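Local coordinates for 3-oxoacyl-[acyl-carrier protein] synthase (PDB 1UB7) that probably catalyses the first condensation of fatty acid synthesis, joining an acetyl group from acetyl-CoA to malonyl-ACP, at residues Phe217-Ile230 with Leu302-Val316. Sequence-based numbering, arbitrary orientation.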
loop_
_atom_site.group_PDB
_atom_site.type_symbol
_atom_site.label_atom_id
_atom_site.label_comp_id
_atom_site.label_asym_id
_atom_site.label_seq_id
_atom_site.Cartn_x
_atom_site.Cartn_y
_atom_site.Cartn_z
ATOM N N PHE A 217 -0.313 -19.260 15.393
ATOM C CA PHE A 217 0.574 -18.302 14.724
ATOM C C PHE A 217 0.895 -17.084 15.604
ATOM O O PHE A 217 2.057 -16.830 15.945
ATOM C CB PHE A 217 -0.087 -17.840 13.410
ATOM C CG PHE A 217 0.608 -16.678 12.741
ATOM C CD1 PHE A 217 1.903 -16.811 12.242
ATOM C CD2 PHE A 217 -0.033 -15.445 12.625
ATOM C CE1 PHE A 217 2.550 -15.731 11.637
ATOM C CE2 PHE A 217 0.600 -14.362 12.028
ATOM C CZ PHE A 217 1.895 -14.501 11.531
ATOM N N ALA A 218 -0.144 -16.336 15.960
ATOM C CA ALA A 218 0.003 -15.139 16.784
ATOM C C ALA A 218 0.936 -15.388 17.958
ATOM O O ALA A 218 1.952 -14.701 18.123
ATOM C CB ALA A 218 -1.365 -14.685 17.299
ATOM N N VAL A 219 0.581 -16.388 18.760
ATOM C CA VAL A 219 1.341 -16.753 19.944
ATOM C C VAL A 219 2.844 -16.912 19.698
ATOM O O VAL A 219 3.655 -16.266 20.366
ATOM C CB VAL A 219 0.765 -18.050 20.565
ATOM C CG1 VAL A 219 1.555 -18.432 21.800
ATOM C CG2 VAL A 219 -0.710 -17.838 20.928
ATOM N N ARG A 220 3.214 -17.756 18.739
ATOM C CA ARG A 220 4.622 -17.983 18.438
ATOM C C ARG A 220 5.290 -16.795 17.767
ATOM O O ARG A 220 6.423 -16.427 18.103
ATOM C CB ARG A 220 4.780 -19.222 17.559
ATOM C CG ARG A 220 4.554 -20.520 18.318
ATOM C CD ARG A 220 4.502 -21.717 17.391
ATOM N NE ARG A 220 4.224 -22.944 18.127
ATOM C CZ ARG A 220 3.715 -24.039 17.576
ATOM N NH1 ARG A 220 3.428 -24.057 16.280
ATOM N NH2 ARG A 220 3.489 -25.114 18.320
ATOM N N VAL A 221 4.591 -16.190 16.817
ATOM C CA VAL A 221 5.156 -15.049 16.120
ATOM C C VAL A 221 5.324 -13.877 17.090
ATOM O O VAL A 221 6.435 -13.371 17.276
ATOM C CB VAL A 221 4.276 -14.652 14.887
ATOM C CG1 VAL A 221 3.516 -13.350 15.136
ATOM C CG2 VAL A 221 5.154 -14.535 13.654
ATOM N N MET A 222 4.232 -13.468 17.729
ATOM C CA MET A 222 4.281 -12.353 18.667
ATOM C C MET A 222 5.486 -12.457 19.589
ATOM O O MET A 222 6.179 -11.471 19.843
ATOM C CB MET A 222 3.007 -12.298 19.508
ATOM C CG MET A 222 1.909 -11.443 18.917
ATOM S SD MET A 222 0.432 -11.460 19.939
ATOM C CE MET A 222 1.021 -10.598 21.437
ATOM N N ASN A 223 5.742 -13.667 20.071
ATOM C CA ASN A 223 6.848 -13.890 20.980
ATOM C C ASN A 223 8.239 -13.765 20.354
ATOM O O ASN A 223 9.094 -13.038 20.880
ATOM C CB ASN A 223 6.685 -15.250 21.650
ATOM C CG ASN A 223 7.378 -15.309 22.987
ATOM O OD1 ASN A 223 8.586 -15.540 23.068
ATOM N ND2 ASN A 223 6.618 -15.068 24.052
ATOM N N THR A 224 8.469 -14.464 19.243
ATOM C CA THR A 224 9.770 -14.421 18.554
ATOM C C THR A 224 10.113 -12.991 18.148
ATOM O O THR A 224 11.175 -12.459 18.495
ATOM C CB THR A 224 9.765 -15.290 17.265
ATOM O OG1 THR A 224 9.471 -16.650 17.602
ATOM C CG2 THR A 224 11.127 -15.229 16.561
ATOM N N ALA A 225 9.189 -12.384 17.408
ATOM C CA ALA A 225 9.338 -11.018 16.920
ATOM C C ALA A 225 9.713 -10.072 18.042
ATOM O O ALA A 225 10.688 -9.318 17.937
ATOM C CB ALA A 225 8.037 -10.557 16.272
ATOM N N THR A 226 8.932 -10.125 19.116
ATOM C CA THR A 226 9.152 -9.268 20.269
ATOM C C THR A 226 10.579 -9.365 20.778
ATOM O O THR A 226 11.257 -8.347 20.949
ATOM C CB THR A 226 8.203 -9.630 21.415
ATOM O OG1 THR A 226 6.850 -9.622 20.943
ATOM C CG2 THR A 226 8.343 -8.620 22.546
ATOM N N LEU A 227 11.039 -10.589 21.017
ATOM C CA LEU A 227 12.397 -10.772 21.517
ATOM C C LEU A 227 13.432 -10.329 20.488
ATOM O O LEU A 227 14.431 -9.680 20.833
ATOM C CB LEU A 227 12.624 -12.232 21.912
ATOM C CG LEU A 227 11.894 -12.597 23.208
ATOM C CD1 LEU A 227 11.951 -14.096 23.475
ATOM C CD2 LEU A 227 12.519 -11.813 24.350
ATOM N N GLU A 228 13.171 -10.670 19.226
ATOM C CA GLU A 228 14.056 -10.321 18.123
ATOM C C GLU A 228 14.195 -8.803 18.063
ATOM O O GLU A 228 15.300 -8.262 17.959
ATOM C CB GLU A 228 13.463 -10.843 16.820
ATOM C CG GLU A 228 14.453 -11.001 15.694
ATOM C CD GLU A 228 13.778 -11.441 14.412
ATOM O OE1 GLU A 228 12.806 -12.230 14.495
ATOM O OE2 GLU A 228 14.220 -11.006 13.327
ATOM N N ALA A 229 13.060 -8.120 18.141
ATOM C CA ALA A 229 13.051 -6.665 18.114
ATOM C C ALA A 229 13.790 -6.096 19.320
ATOM O O ALA A 229 14.692 -5.260 19.173
ATOM C CB ALA A 229 11.630 -6.158 18.096
ATOM N N ILE A 230 13.417 -6.542 20.518
ATOM C CA ILE A 230 14.082 -6.031 21.716
ATOM C C ILE A 230 15.578 -6.285 21.563
ATOM O O ILE A 230 16.424 -5.404 21.817
ATOM C CB ILE A 230 13.559 -6.719 22.991
ATOM C CG1 ILE A 230 12.061 -6.428 23.160
ATOM C CG2 ILE A 230 14.323 -6.204 24.205
ATOM C CD1 ILE A 230 11.322 -7.411 24.055
ATOM N N LEU A 302 7.439 -1.339 23.146
ATOM C CA LEU A 302 7.496 -2.366 22.136
ATOM C C LEU A 302 6.139 -2.528 21.521
ATOM O O LEU A 302 5.137 -2.630 22.234
ATOM C CB LEU A 302 7.931 -3.708 22.709
ATOM C CG LEU A 302 7.818 -4.757 21.600
ATOM C CD1 LEU A 302 9.059 -5.597 21.598
ATOM C CD2 LEU A 302 6.521 -5.593 21.760
ATOM N N LEU A 303 6.122 -2.559 20.189
ATOM C CA LEU A 303 4.899 -2.724 19.418
ATOM C C LEU A 303 5.062 -4.044 18.676
ATOM O O LEU A 303 6.158 -4.356 18.195
ATOM C CB LEU A 303 4.739 -1.585 18.402
ATOM C CG LEU A 303 4.897 -0.140 18.887
ATOM C CD1 LEU A 303 4.792 0.812 17.703
ATOM C CD2 LEU A 303 3.823 0.182 19.921
ATOM N N VAL A 304 3.979 -4.812 18.577
ATOM C CA VAL A 304 4.041 -6.084 17.897
ATOM C C VAL A 304 2.656 -6.426 17.364
ATOM O O VAL A 304 1.653 -6.146 18.019
ATOM C CB VAL A 304 4.557 -7.201 18.866
ATOM C CG1 VAL A 304 3.610 -7.355 20.053
ATOM C CG2 VAL A 304 4.695 -8.526 18.125
ATOM N N SER A 305 2.600 -7.016 16.167
ATOM C CA SER A 305 1.321 -7.385 15.557
ATOM C C SER A 305 1.452 -8.563 14.590
ATOM O O SER A 305 2.529 -8.850 14.072
ATOM C CB SER A 305 0.706 -6.178 14.829
ATOM O OG SER A 305 -0.531 -6.514 14.209
ATOM N N PHE A 306 0.333 -9.234 14.364
ATOM C CA PHE A 306 0.252 -10.400 13.493
ATOM C C PHE A 306 -1.056 -10.239 12.739
ATOM O O PHE A 306 -1.922 -9.490 13.180
ATOM C CB PHE A 306 0.156 -11.679 14.330
ATOM C CG PHE A 306 -1.062 -11.718 15.228
ATOM C CD1 PHE A 306 -1.024 -11.163 16.513
ATOM C CD2 PHE A 306 -2.274 -12.245 14.766
ATOM C CE1 PHE A 306 -2.177 -11.130 17.327
ATOM C CE2 PHE A 306 -3.434 -12.215 15.570
ATOM C CZ PHE A 306 -3.382 -11.654 16.852
ATOM N N GLY A 307 -1.219 -10.952 11.631
ATOM C CA GLY A 307 -2.461 -10.837 10.892
ATOM C C GLY A 307 -2.470 -11.541 9.552
ATOM O O GLY A 307 -1.600 -12.382 9.266
ATOM N N ALA A 308 -3.454 -11.186 8.723
ATOM C CA ALA A 308 -3.594 -11.789 7.398
ATOM C C ALA A 308 -2.350 -11.555 6.553
ATOM O O ALA A 308 -1.672 -10.516 6.663
ATOM C CB ALA A 308 -4.814 -11.234 6.684
ATOM N N GLY A 309 -2.067 -12.541 5.706
ATOM C CA GLY A 309 -0.918 -12.484 4.826
ATOM C C GLY A 309 -0.439 -13.882 4.496
ATOM O O GLY A 309 -0.596 -14.328 3.360
ATOM N N LEU A 310 0.124 -14.588 5.479
ATOM C CA LEU A 310 0.285 -14.068 6.836
ATOM C C LEU A 310 1.371 -12.996 6.940
ATOM O O LEU A 310 2.345 -12.985 6.171
ATOM C CB LEU A 310 0.577 -15.214 7.816
ATOM C CG LEU A 310 -0.489 -16.322 7.910
ATOM C CD1 LEU A 310 -0.063 -17.321 8.972
ATOM C CD2 LEU A 310 -1.862 -15.742 8.260
ATOM N N THR A 311 1.168 -12.091 7.897
ATOM C CA THR A 311 2.068 -10.972 8.138
ATOM C C THR A 311 2.242 -10.766 9.636
ATOM O O THR A 311 1.337 -11.035 10.433
ATOM C CB THR A 311 1.492 -9.640 7.537
ATOM O OG1 THR A 311 0.970 -9.883 6.225
ATOM C CG2 THR A 311 2.582 -8.556 7.439
ATOM N N TRP A 312 3.409 -10.272 10.013
ATOM C CA TRP A 312 3.704 -10.005 11.411
ATOM C C TRP A 312 4.756 -8.899 11.443
ATOM O O TRP A 312 5.528 -8.734 10.487
ATOM C CB TRP A 312 4.225 -11.285 12.086
ATOM C CG TRP A 312 5.564 -11.770 11.578
ATOM C CD1 TRP A 312 6.809 -11.367 12.007
ATOM C CD2 TRP A 312 5.792 -12.728 10.538
ATOM N NE1 TRP A 312 7.794 -12.017 11.296
ATOM C CE2 TRP A 312 7.201 -12.856 10.384
ATOM C CE3 TRP A 312 4.948 -13.488 9.715
ATOM C CZ2 TRP A 312 7.785 -13.724 9.433
ATOM C CZ3 TRP A 312 5.528 -14.354 8.766
ATOM C CH2 TRP A 312 6.936 -14.460 8.635
ATOM N N ALA A 313 4.782 -8.141 12.534
ATOM C CA ALA A 313 5.740 -7.060 12.675
ATOM C C ALA A 313 5.880 -6.655 14.129
ATOM O O ALA A 313 4.984 -6.887 14.937
ATOM C CB ALA A 313 5.300 -5.864 11.853
ATOM N N ALA A 314 7.011 -6.038 14.445
ATOM C CA ALA A 314 7.296 -5.589 15.789
ATOM C C ALA A 314 8.309 -4.451 15.731
ATOM O O ALA A 314 9.164 -4.403 14.841
ATOM C CB ALA A 314 7.852 -6.739 16.613
ATOM N N ALA A 315 8.216 -3.537 16.692
ATOM C CA ALA A 315 9.125 -2.407 16.741
ATOM C C ALA A 315 9.412 -1.950 18.170
ATOM O O ALA A 315 8.601 -2.135 19.083
ATOM C CB ALA A 315 8.544 -1.254 15.931
ATOM N N VAL A 316 10.589 -1.367 18.351
ATOM C CA VAL A 316 11.009 -0.844 19.632
ATOM C C VAL A 316 11.271 0.629 19.369
ATOM O O VAL A 316 12.059 0.988 18.484
ATOM C CB VAL A 316 12.297 -1.533 20.143
ATOM C CG1 VAL A 316 12.920 -0.717 21.274
ATOM C CG2 VAL A 316 11.968 -2.937 20.634
#
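M222 N donates to A218 O at 2.6 Å, the shortest sound polar bond here, and the two residues it ties, one helical turn apart, both pack on the F306 ring. A218 CB stands almost exactly on the normal of that ring, 3.4 Å from its centroid, while M222 SD approaches the same ring obliquely, 3.7 Å from F306 CE1, in a Met-aromatic contact. With CG anti to the backbone N (chi1 170°), F217 drops from the helix toward the strands, where L310 CD1 sits over the centre of one face, 3.8 Å from the ring centroid, and V221 CB lies off-centre over the opposite face. G307 N, T311 O and W312 CE3 all lie near the plane of the F217 ring, so its edge rests on the hairpin backbone and against W312, with F217 CZ 3.7 Å from T311 O. Cutting F217 back to an alanine is likely to leave L310 CD1 without its aromatic face and open a gap beside W312 and F306.

V221 splits its branches: CG2 presses on the five-membered ring of W312, 3.5 Å from W312 CG, and CG1 reaches F306 CB. Further along, small residues let the backbones close in, A225 CB meeting A314 CB at 3.8 Å. L302 CD1 packs tightly against both T226 CG2 and I230 CG1, the latter 3.5 Å away.

Segment 217-230, on helix 211-233, thus lies across the alternate side chains L302, V304, F306, W312, A314 and V316, its axis 31° from that of strand 311-316; L303, S305, T311 and A313 face helix 112-125 on the other side of the sheet, the helix-sheet-helix layering of the thiolase fold. F306 also meets the ring of H246, a predicted active-site residue, and strands 172-180 and 242-245 flank the hairpin.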